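PDB 4XA9: gala protein type 1, 3 or 4 from Legionella pneumophila subsp. pneumophila, which is a leucine-rich-repeat protein that probably binds small GTPases and may act as a GTPase activator. Local coordinates for residues N91-D105 with K116-V130. Residues are numbered along the deposited sequence; the frame is centred on the assembly and turned at random.
Sequences NHITTLDVSFNEIGD and KLITLYALYNKITKV
Asn-125 reaches from 116-130 into the turn at 98-103, and its side-chain amide serves that backbone at both ends. Asn-125 ND2 donates to Val-98 O at 2.9 Å, with the oxygen close to the amide plane of Asn-125. Asn-125 OD1 accepts from Asn-101 N at 2.9 Å and from Ile-103 N at 3.1 Å. These two donors come from opposite faces of the amide. Glu-102 N is equally near OD1 but badly angled, and it donates to a water that is also bound to Tyr-124 O. CG1 of Ile-103 packs against the amide carbon. Gly-104 N then bonds to Asn-125 O.

Upstream, strands 95-97 and 119-121 pair in parallel. Thr-94 O takes both Ile-118 N and Thr-119 N. Leu-96 N donates to Thr-119 O, Tyr-121 N to Leu-96 O and Val-98 N to Tyr-121 O. Leu-96 and Leu-120 lie side by side on one face of the sheet, Leu-96 CD2 to Leu-120 CD1 at 4.0 Å. On the other face, a water joins the hydroxyls of Thr-95 and Thr-119.

Ser-99 OG donates to Asp-97 OD1 and accepts from Leu-123 N at 2.9 Å. With chi1 at -56°, OG lies beside its own backbone N, which also bonds to Asp-97 OD1 in an Asx turn. CB of Tyr-124 covers one face of the Phe-100 ring, 3.7 Å from the centroid. Asp-97 OD2 and Tyr-124 OH are both bonded to the chain of another protein. Asp-105 OD1 takes Thr-128 N on its syn lone pair at 2.8 Å, just before helix 129-135.

The contact joins neighbouring coils of a leucine-rich-repeat solenoid. Asn-148 OD1 accepts from Asn-125 N and Ile-127 N, much as Asn-125 OD1 serves 101-103. Asn-125 and Asn-148 thus each satisfy backbone N-H groups of the preceding coil, beyond the paired strands.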
ATOM      1  N   ASN A  91       4.194  25.658  12.186  1.00 18.78           N
ATOM      2  CA  ASN A  91       3.687  26.850  11.527  1.00 25.67           C
ATOM      3  C   ASN A  91       4.083  26.988  10.054  1.00 23.04           C
ATOM      4  O   ASN A  91       3.765  27.997   9.422  1.00 22.40           O
ATOM      5  CB  ASN A  91       4.120  28.080  12.323  1.00 28.34           C
ATOM      6  CG  ASN A  91       3.503  28.106  13.714  1.00 34.89           C
ATOM      7  OD1 ASN A  91       2.296  27.893  13.867  1.00 38.94           O
ATOM      8  ND2 ASN A  91       4.319  28.355  14.730  1.00 31.95           N
ATOM      9  N   HIS A  92       4.735  25.967   9.495  1.00 20.84           N
ATOM     10  CA  HIS A  92       5.096  25.994   8.069  1.00 19.94           C
ATOM     11  C   HIS A  92       4.484  24.859   7.250  1.00 18.28           C
ATOM     12  O   HIS A  92       4.275  24.994   6.045  1.00 16.19           O
ATOM     13  CB  HIS A  92       6.611  25.953   7.905  1.00 20.81           C
ATOM     14  CG  HIS A  92       7.284  27.257   8.187  1.00 25.24           C
ATOM     15  ND1 HIS A  92       7.836  27.557   9.412  1.00 26.76           N
ATOM     16  CD2 HIS A  92       7.500  28.338   7.401  1.00 23.77           C
ATOM     17  CE1 HIS A  92       8.364  28.768   9.370  1.00 28.73           C
ATOM     18  NE2 HIS A  92       8.172  29.264   8.161  1.00 26.56           N
ATOM     19  N   ILE A  93       4.219  23.732   7.892  1.00 16.31           N
ATOM     20  CA  ILE A  93       3.766  22.552   7.162  1.00 16.20           C
ATOM     21  C   ILE A  93       2.345  22.738   6.623  1.00 17.29           C
ATOM     22  O   ILE A  93       1.422  23.074   7.365  1.00 18.83           O
ATOM     23  CB  ILE A  93       3.864  21.295   8.054  1.00 18.11           C
ATOM     24  CG1 ILE A  93       5.344  20.977   8.316  1.00 16.17           C
ATOM     25  CG2 ILE A  93       3.166  20.110   7.406  1.00 16.39           C
ATOM     26  CD1 ILE A  93       5.585  19.812   9.253  1.00 18.89           C
ATOM     27  N   THR A  94       2.195  22.554   5.314  1.00 18.27           N
ATOM     28  CA  THR A  94       0.899  22.673   4.648  1.00 18.70           C
ATOM     29  C   THR A  94       0.538  21.357   3.962  1.00 20.16           C
ATOM     30  O   THR A  94      -0.639  21.057   3.735  1.00 18.62           O
ATOM     31  CB  THR A  94       0.893  23.808   3.595  1.00 17.59           C
ATOM     32  OG1 THR A  94       1.931  23.577   2.638  1.00 19.62           O
ATOM     33  CG2 THR A  94       1.103  25.169   4.254  1.00 18.53           C
ATOM     34  N   THR A  95       1.565  20.587   3.614  1.00 17.77           N
ATOM     35  CA  THR A  95       1.390  19.259   3.022  1.00 18.34           C
ATOM     36  C   THR A  95       2.072  18.231   3.904  1.00 17.99           C
ATOM     37  O   THR A  95       3.285  18.286   4.103  1.00 18.54           O
ATOM     38  CB  THR A  95       1.973  19.179   1.595  1.00 21.13           C
ATOM     39  OG1 THR A  95       1.222  20.034   0.726  1.00 24.61           O
ATOM     40  CG2 THR A  95       1.904  17.752   1.063  1.00 22.03           C
ATOM     41  N   LEU A  96       1.294  17.300   4.439  1.00 14.80           N
ATOM     42  CA  LEU A  96       1.805  16.381   5.450  1.00 16.96           C
ATOM     43  C   LEU A  96       1.433  14.931   5.169  1.00 16.13           C
ATOM     44  O   LEU A  96       0.276  14.626   4.879  1.00 16.43           O
ATOM     45  CB  LEU A  96       1.278  16.779   6.833  1.00 14.66           C
ATOM     46  CG  LEU A  96       1.591  15.880   8.032  1.00 16.58           C
ATOM     47  CD1 LEU A  96       3.093  15.852   8.330  1.00 14.88           C
ATOM     48  CD2 LEU A  96       0.818  16.364   9.255  1.00 16.75           C
ATOM     49  N   ASP A  97       2.421  14.048   5.265  1.00 14.58           N
ATOM     50  CA  ASP A  97       2.186  12.612   5.213  1.00 16.75           C
ATOM     51  C   ASP A  97       2.556  11.980   6.554  1.00 19.10           C
ATOM     52  O   ASP A  97       3.730  11.921   6.913  1.00 19.96           O
ATOM     53  CB  ASP A  97       2.988  11.974   4.071  1.00 17.24           C
ATOM     54  CG  ASP A  97       2.634  10.516   3.846  1.00 19.50           C
ATOM     55  OD1 ASP A  97       1.959   9.927   4.708  1.00 23.45           O
ATOM     56  OD2 ASP A  97       3.038   9.951   2.809  1.00 20.47           O
ATOM     57  N   VAL A  98       1.551  11.508   7.288  1.00 17.39           N
ATOM     58  CA  VAL A  98       1.785  10.819   8.555  1.00 15.92           C
ATOM     59  C   VAL A  98       1.264   9.388   8.496  1.00 18.21           C
ATOM     60  O   VAL A  98       0.935   8.801   9.528  1.00 20.47           O
ATOM     61  CB  VAL A  98       1.106  11.536   9.751  1.00 14.60           C
ATOM     62  CG1 VAL A  98       1.818  12.839  10.076  1.00 15.10           C
ATOM     63  CG2 VAL A  98      -0.372  11.780   9.469  1.00 13.60           C
ATOM     64  N   SER A  99       1.176   8.839   7.287  1.00 16.23           N
ATOM     65  CA  SER A  99       0.659   7.484   7.098  1.00 16.45           C
ATOM     66  C   SER A  99       1.472   6.473   7.908  1.00 19.57           C
ATOM     67  O   SER A  99       2.666   6.671   8.124  1.00 18.18           O
ATOM     68  CB  SER A  99       0.674   7.114   5.613  1.00 16.10           C
ATOM     69  OG  SER A  99      -0.060   8.058   4.849  1.00 15.99           O
ATOM     70  N   PHE A 100       0.816   5.409   8.368  1.00 15.67           N
ATOM     71  CA  PHE A 100       1.486   4.318   9.078  1.00 16.05           C
ATOM     72  C   PHE A 100       2.273   4.799  10.296  1.00 14.40           C
ATOM     73  O   PHE A 100       3.477   4.554  10.402  1.00 17.04           O
ATOM     74  CB  PHE A 100       2.417   3.558   8.130  1.00 15.34           C
ATOM     75  CG  PHE A 100       1.696   2.878   6.996  1.00 17.24           C
ATOM     76  CD1 PHE A 100       1.411   3.565   5.823  1.00 17.44           C
ATOM     77  CD2 PHE A 100       1.291   1.556   7.111  1.00 16.93           C
ATOM     78  CE1 PHE A 100       0.734   2.936   4.775  1.00 20.03           C
ATOM     79  CE2 PHE A 100       0.615   0.922   6.072  1.00 18.65           C
ATOM     80  CZ  PHE A 100       0.337   1.615   4.903  1.00 18.71           C
ATOM     81  N   ASN A 101       1.589   5.479  11.209  1.00 16.40           N
ATOM     82  CA  ASN A 101       2.232   5.989  12.423  1.00 19.74           C
ATOM     83  C   ASN A 101       1.408   5.744  13.681  1.00 18.83           C
ATOM     84  O   ASN A 101       1.757   6.228  14.753  1.00 21.08           O
ATOM     85  CB  ASN A 101       2.513   7.490  12.300  1.00 16.51           C
ATOM     86  CG  ASN A 101       3.899   7.781  11.789  1.00 19.09           C
ATOM     87  OD1 ASN A 101       4.883   7.647  12.523  1.00 20.88           O
ATOM     88  ND2 ASN A 101       3.992   8.213  10.538  1.00 16.04           N
ATOM     89  N   GLU A 102       0.314   5.001  13.536  1.00 19.25           N
ATOM     90  CA  GLU A 102      -0.622   4.757  14.631  1.00 20.82           C
ATOM     91  C   GLU A 102      -1.074   6.042  15.327  1.00 24.66           C
ATOM     92  O   GLU A 102      -1.180   6.076  16.554  1.00 21.29           O
ATOM     93  CB  GLU A 102       0.001   3.813  15.662  1.00 27.44           C
ATOM     94  CG  GLU A 102       0.628   2.563  15.067  1.00 38.29           C
ATOM     95  CD  GLU A 102       1.122   1.590  16.128  1.00 52.09           C
ATOM     96  OE1 GLU A 102       0.756   1.752  17.312  1.00 55.92           O
ATOM     97  OE2 GLU A 102       1.885   0.662  15.778  1.00 58.03           O
ATOM     98  N   ILE A 103      -1.346   7.099  14.565  1.00 24.26           N
ATOM     99  CA  ILE A 103      -1.700   8.370  15.198  1.00 21.10           C
ATOM    100  C   ILE A 103      -3.116   8.341  15.774  1.00 18.23           C
ATOM    101  O   ILE A 103      -3.422   9.087  16.688  1.00 20.28           O
ATOM    102  CB  ILE A 103      -1.577   9.570  14.229  1.00 22.14           C
ATOM    103  CG1 ILE A 103      -2.688   9.544  13.175  1.00 21.12           C
ATOM    104  CG2 ILE A 103      -0.189   9.611  13.582  1.00 22.08           C
ATOM    105  CD1 ILE A 103      -2.730  10.802  12.321  1.00 19.92           C
ATOM    106  N   GLY A 104      -3.978   7.484  15.236  1.00 22.44           N
ATOM    107  CA  GLY A 104      -5.300   7.270  15.808  1.00 24.02           C
ATOM    108  C   GLY A 104      -6.274   8.432  15.701  1.00 24.20           C
ATOM    109  O   GLY A 104      -5.994   9.435  15.052  1.00 24.10           O
ATOM    110  N   ASP A 105      -7.432   8.294  16.343  1.00 22.35           N
ATOM    111  CA  ASP A 105      -8.428   9.362  16.345  1.00 25.40           C
ATOM    112  C   ASP A 105      -7.930  10.602  17.082  1.00 26.22           C
ATOM    113  O   ASP A 105      -8.234  11.727  16.687  1.00 28.29           O
ATOM    114  CB  ASP A 105      -9.747   8.877  16.960  1.00 24.47           C
ATOM    115  CG  ASP A 105     -10.481   7.910  16.056  1.00 30.53           C
ATOM    116  OD1 ASP A 105     -10.261   7.974  14.827  1.00 30.49           O
ATOM    117  OD2 ASP A 105     -11.281   7.096  16.564  1.00 31.27           O
ATOM    118  N   LYS A 116      -3.619  25.409   9.013  1.00 35.03           N
ATOM    119  CA  LYS A 116      -2.492  25.582   8.100  1.00 35.85           C
ATOM    120  C   LYS A 116      -2.476  24.466   7.049  1.00 30.57           C
ATOM    121  O   LYS A 116      -2.119  24.694   5.887  1.00 26.33           O
ATOM    122  CB  LYS A 116      -1.175  25.616   8.883  1.00 40.04           C
ATOM    123  CG  LYS A 116       0.053  25.968   8.066  1.00 45.38           C
ATOM    124  CD  LYS A 116      -0.030  27.386   7.530  1.00 49.57           C
ATOM    125  CE  LYS A 116       1.235  27.774   6.782  1.00 50.64           C
ATOM    126  NZ  LYS A 116       1.158  29.159   6.234  1.00 52.20           N
ATOM    127  N   LEU A 117      -2.893  23.269   7.456  1.00 27.32           N
ATOM    128  CA  LEU A 117      -2.864  22.097   6.582  1.00 28.11           C
ATOM    129  C   LEU A 117      -3.774  22.195   5.362  1.00 29.49           C
ATOM    130  O   LEU A 117      -4.971  22.464   5.478  1.00 31.09           O
ATOM    131  CB  LEU A 117      -3.232  20.838   7.364  1.00 29.37           C
ATOM    132  CG  LEU A 117      -2.126  20.181   8.184  1.00 28.54           C
ATOM    133  CD1 LEU A 117      -2.596  18.823   8.699  1.00 23.91           C
ATOM    134  CD2 LEU A 117      -0.839  20.057   7.369  1.00 22.34           C
ATOM    135  N   ILE A 118      -3.194  21.947   4.195  1.00 25.70           N
ATOM    136  CA  ILE A 118      -3.944  21.895   2.948  1.00 23.96           C
ATOM    137  C   ILE A 118      -4.134  20.448   2.484  1.00 22.46           C
ATOM    138  O   ILE A 118      -5.209  20.069   2.012  1.00 21.52           O
ATOM    139  CB  ILE A 118      -3.238  22.684   1.830  1.00 28.18           C
ATOM    140  CG1 ILE A 118      -2.910  24.103   2.293  1.00 31.35           C
ATOM    141  CG2 ILE A 118      -4.108  22.735   0.591  1.00 33.39           C
ATOM    142  CD1 ILE A 118      -2.131  24.908   1.266  1.00 32.58           C
ATOM    143  N   THR A 119      -3.082  19.643   2.621  1.00 18.70           N
ATOM    144  CA  THR A 119      -3.111  18.251   2.180  1.00 19.62           C
ATOM    145  C   THR A 119      -2.629  17.305   3.271  1.00 21.52           C
ATOM    146  O   THR A 119      -1.573  17.521   3.863  1.00 22.19           O
ATOM    147  CB  THR A 119      -2.241  18.044   0.932  1.00 20.31           C
ATOM    148  OG1 THR A 119      -2.785  18.785  -0.164  1.00 22.00           O
ATOM    149  CG2 THR A 119      -2.166  16.578   0.560  1.00 21.09           C
ATOM    150  N   LEU A 120      -3.405  16.257   3.534  1.00 20.33           N
ATOM    151  CA  LEU A 120      -3.035  15.277   4.549  1.00 16.79           C
ATOM    152  C   LEU A 120      -3.110  13.845   4.028  1.00 17.43           C
ATOM    153  O   LEU A 120      -4.166  13.377   3.587  1.00 15.48           O
ATOM    154  CB  LEU A 120      -3.928  15.418   5.787  1.00 17.20           C
ATOM    155  CG  LEU A 120      -3.690  14.397   6.908  1.00 16.46           C
ATOM    156  CD1 LEU A 120      -2.288  14.546   7.486  1.00 17.05           C
ATOM    157  CD2 LEU A 120      -4.736  14.508   8.004  1.00 19.85           C
ATOM    158  N   TYR A 121      -1.976  13.156   4.080  1.00 18.21           N
ATOM    159  CA  TYR A 121      -1.935  11.720   3.827  1.00 15.30           C
ATOM    160  C   TYR A 121      -1.843  11.033   5.173  1.00 16.67           C
ATOM    161  O   TYR A 121      -0.927  11.315   5.953  1.00 18.51           O
ATOM    162  CB  TYR A 121      -0.743  11.329   2.948  1.00 18.01           C
ATOM    163  CG  TYR A 121      -0.673  12.064   1.628  1.00 18.26           C
ATOM    164  CD1 TYR A 121      -1.306  11.566   0.503  1.00 16.47           C
ATOM    165  CD2 TYR A 121       0.027  13.261   1.513  1.00 22.15           C
ATOM    166  CE1 TYR A 121      -1.248  12.232  -0.702  1.00 19.15           C
ATOM    167  CE2 TYR A 121       0.095  13.939   0.308  1.00 24.02           C
ATOM    168  CZ  TYR A 121      -0.546  13.418  -0.796  1.00 22.22           C
ATOM    169  OH  TYR A 121      -0.489  14.081  -1.999  1.00 23.26           O
ATOM    170  N   ALA A 122      -2.790  10.150   5.464  1.00 10.99           N
ATOM    171  CA  ALA A 122      -2.817   9.507   6.770  1.00 13.71           C
ATOM    172  C   ALA A 122      -3.298   8.076   6.646  1.00 17.63           C
ATOM    173  O   ALA A 122      -4.110   7.615   7.449  1.00 16.18           O
ATOM    174  CB  ALA A 122      -3.711  10.294   7.743  1.00 12.25           C
ATOM    175  N   LEU A 123      -2.799   7.383   5.630  1.00 17.51           N
ATOM    176  CA  LEU A 123      -3.166   5.993   5.387  1.00 17.26           C
ATOM    177  C   LEU A 123      -2.803   5.139   6.591  1.00 17.15           C
ATOM    178  O   LEU A 123      -1.788   5.390   7.248  1.00 15.39           O
ATOM    179  CB  LEU A 123      -2.455   5.447   4.143  1.00 16.15           C
ATOM    180  CG  LEU A 123      -2.816   5.958   2.748  1.00 18.42           C
ATOM    181  CD1 LEU A 123      -2.325   7.387   2.536  1.00 16.09           C
ATOM    182  CD2 LEU A 123      -2.212   5.041   1.693  1.00 16.38           C
ATOM    183  N   TYR A 124      -3.626   4.126   6.854  1.00 14.46           N
ATOM    184  CA  TYR A 124      -3.387   3.138   7.915  1.00 19.17           C
ATOM    185  C   TYR A 124      -2.921   3.750   9.239  1.00 18.73           C
ATOM    186  O   TYR A 124      -1.749   3.676   9.587  1.00 17.69           O
ATOM    187  CB  TYR A 124      -2.366   2.090   7.452  1.00 21.39           C
ATOM    188  CG  TYR A 124      -2.374   0.849   8.317  1.00 21.03           C
ATOM    189  CD1 TYR A 124      -3.414  -0.070   8.224  1.00 21.68           C
ATOM    190  CD2 TYR A 124      -1.359   0.604   9.237  1.00 19.97           C
ATOM    191  CE1 TYR A 124      -3.443  -1.202   9.019  1.00 22.51           C
ATOM    192  CE2 TYR A 124      -1.378  -0.531  10.040  1.00 22.07           C
ATOM    193  CZ  TYR A 124      -2.425  -1.427   9.925  1.00 26.70           C
ATOM    194  OH  TYR A 124      -2.459  -2.557  10.714  1.00 27.92           O
ATOM    195  N   ASN A 125      -3.845   4.348   9.980  1.00 16.71           N
ATOM    196  CA  ASN A 125      -3.487   5.005  11.226  1.00 20.12           C
ATOM    197  C   ASN A 125      -4.467   4.699  12.350  1.00 22.73           C
ATOM    198  O   ASN A 125      -4.514   5.423  13.344  1.00 19.81           O
ATOM    199  CB  ASN A 125      -3.386   6.522  11.018  1.00 20.02           C
ATOM    200  CG  ASN A 125      -1.956   6.987  10.786  1.00 20.96           C
ATOM    201  OD1 ASN A 125      -1.034   6.597  11.512  1.00 20.77           O
ATOM    202  ND2 ASN A 125      -1.763   7.823   9.769  1.00 20.47           N
ATOM    203  N   LYS A 126      -5.232   3.621  12.187  1.00 22.58           N
ATOM    204  CA  LYS A 126      -6.307   3.268  13.118  1.00 26.85           C
ATOM    205  C   LYS A 126      -7.306   4.412  13.285  1.00 26.49           C
ATOM    206  O   LYS A 126      -7.882   4.598  14.359  1.00 29.04           O
ATOM    207  CB  LYS A 126      -5.739   2.863  14.483  1.00 32.62           C
ATOM    208  CG  LYS A 126      -4.755   1.707  14.416  1.00 39.02           C
ATOM    209  CD  LYS A 126      -4.204   1.343  15.793  1.00 47.00           C
ATOM    210  CE  LYS A 126      -2.686   1.154  15.749  1.00 50.25           C
ATOM    211  NZ  LYS A 126      -2.156   1.027  14.351  1.00 52.54           N
ATOM    212  N   ILE A 127      -7.513   5.179  12.220  1.00 21.69           N
ATOM    213  CA  ILE A 127      -8.514   6.237  12.248  1.00 22.69           C
ATOM    214  C   ILE A 127      -9.897   5.615  12.067  1.00 22.23           C
ATOM    215  O   ILE A 127     -10.100   4.787  11.189  1.00 21.52           O
ATOM    216  CB  ILE A 127      -8.242   7.296  11.165  1.00 22.83           C
ATOM    217  CG1 ILE A 127      -6.827   7.866  11.352  1.00 23.07           C
ATOM    218  CG2 ILE A 127      -9.305   8.398  11.201  1.00 18.69           C
ATOM    219  CD1 ILE A 127      -6.340   8.724  10.200  1.00 24.58           C
ATOM    220  N   THR A 128     -10.834   5.994  12.922  1.00 24.06           N
ATOM    221  CA  THR A 128     -12.182   5.442  12.861  1.00 26.41           C
ATOM    222  C   THR A 128     -13.172   6.505  12.422  1.00 24.82           C
ATOM    223  O   THR A 128     -12.772   7.603  12.032  1.00 25.29           O
ATOM    224  CB  THR A 128     -12.624   4.878  14.223  1.00 29.82           C
ATOM    225  OG1 THR A 128     -12.890   5.959  15.131  1.00 27.28           O
ATOM    226  CG2 THR A 128     -11.532   3.974  14.799  1.00 30.33           C
ATOM    227  N   LYS A 129     -14.463   6.183  12.496  1.00 22.16           N
ATOM    228  CA  LYS A 129     -15.514   7.157  12.206  1.00 25.19           C
ATOM    229  C   LYS A 129     -15.412   8.385  13.118  1.00 24.90           C
ATOM    230  O   LYS A 129     -15.865   9.473  12.760  1.00 27.92           O
ATOM    231  CB  LYS A 129     -16.900   6.514  12.354  1.00 26.94           C
ATOM    232  CG  LYS A 129     -17.180   5.926  13.738  1.00 31.19           C
ATOM    233  CD  LYS A 129     -18.521   5.196  13.763  1.00 38.29           C
ATOM    234  CE  LYS A 129     -18.853   4.681  15.154  1.00 45.48           C
ATOM    235  NZ  LYS A 129     -17.842   3.716  15.659  1.00 49.31           N
ATOM    236  N   VAL A 130     -14.829   8.208  14.301  1.00 22.85           N
ATOM    237  CA  VAL A 130     -14.666   9.322  15.232  1.00 23.69           C
ATOM    238  C   VAL A 130     -13.655  10.328  14.677  1.00 23.59           C
ATOM    239  O   VAL A 130     -13.898  11.535  14.686  1.00 23.98           O
ATOM    240  CB  VAL A 130     -14.219   8.841  16.632  1.00 25.53           C
ATOM    241  CG1 VAL A 130     -13.944  10.030  17.537  1.00 27.60           C
ATOM    242  CG2 VAL A 130     -15.288   7.949  17.253  1.00 25.57           C
TER
HETATM  243  O   HOH W   1       3.963  29.735   6.417  1.00 38.00           O
HETATM  244  O   HOH W   2      -0.483  18.783  -1.584  1.00 21.93           O
HETATM  245  O   HOH W   3      -0.694   2.789  11.997  1.00 16.83           O
HETATM  246  O   HOH W   4      -8.139   5.561  17.082  1.00 35.42           O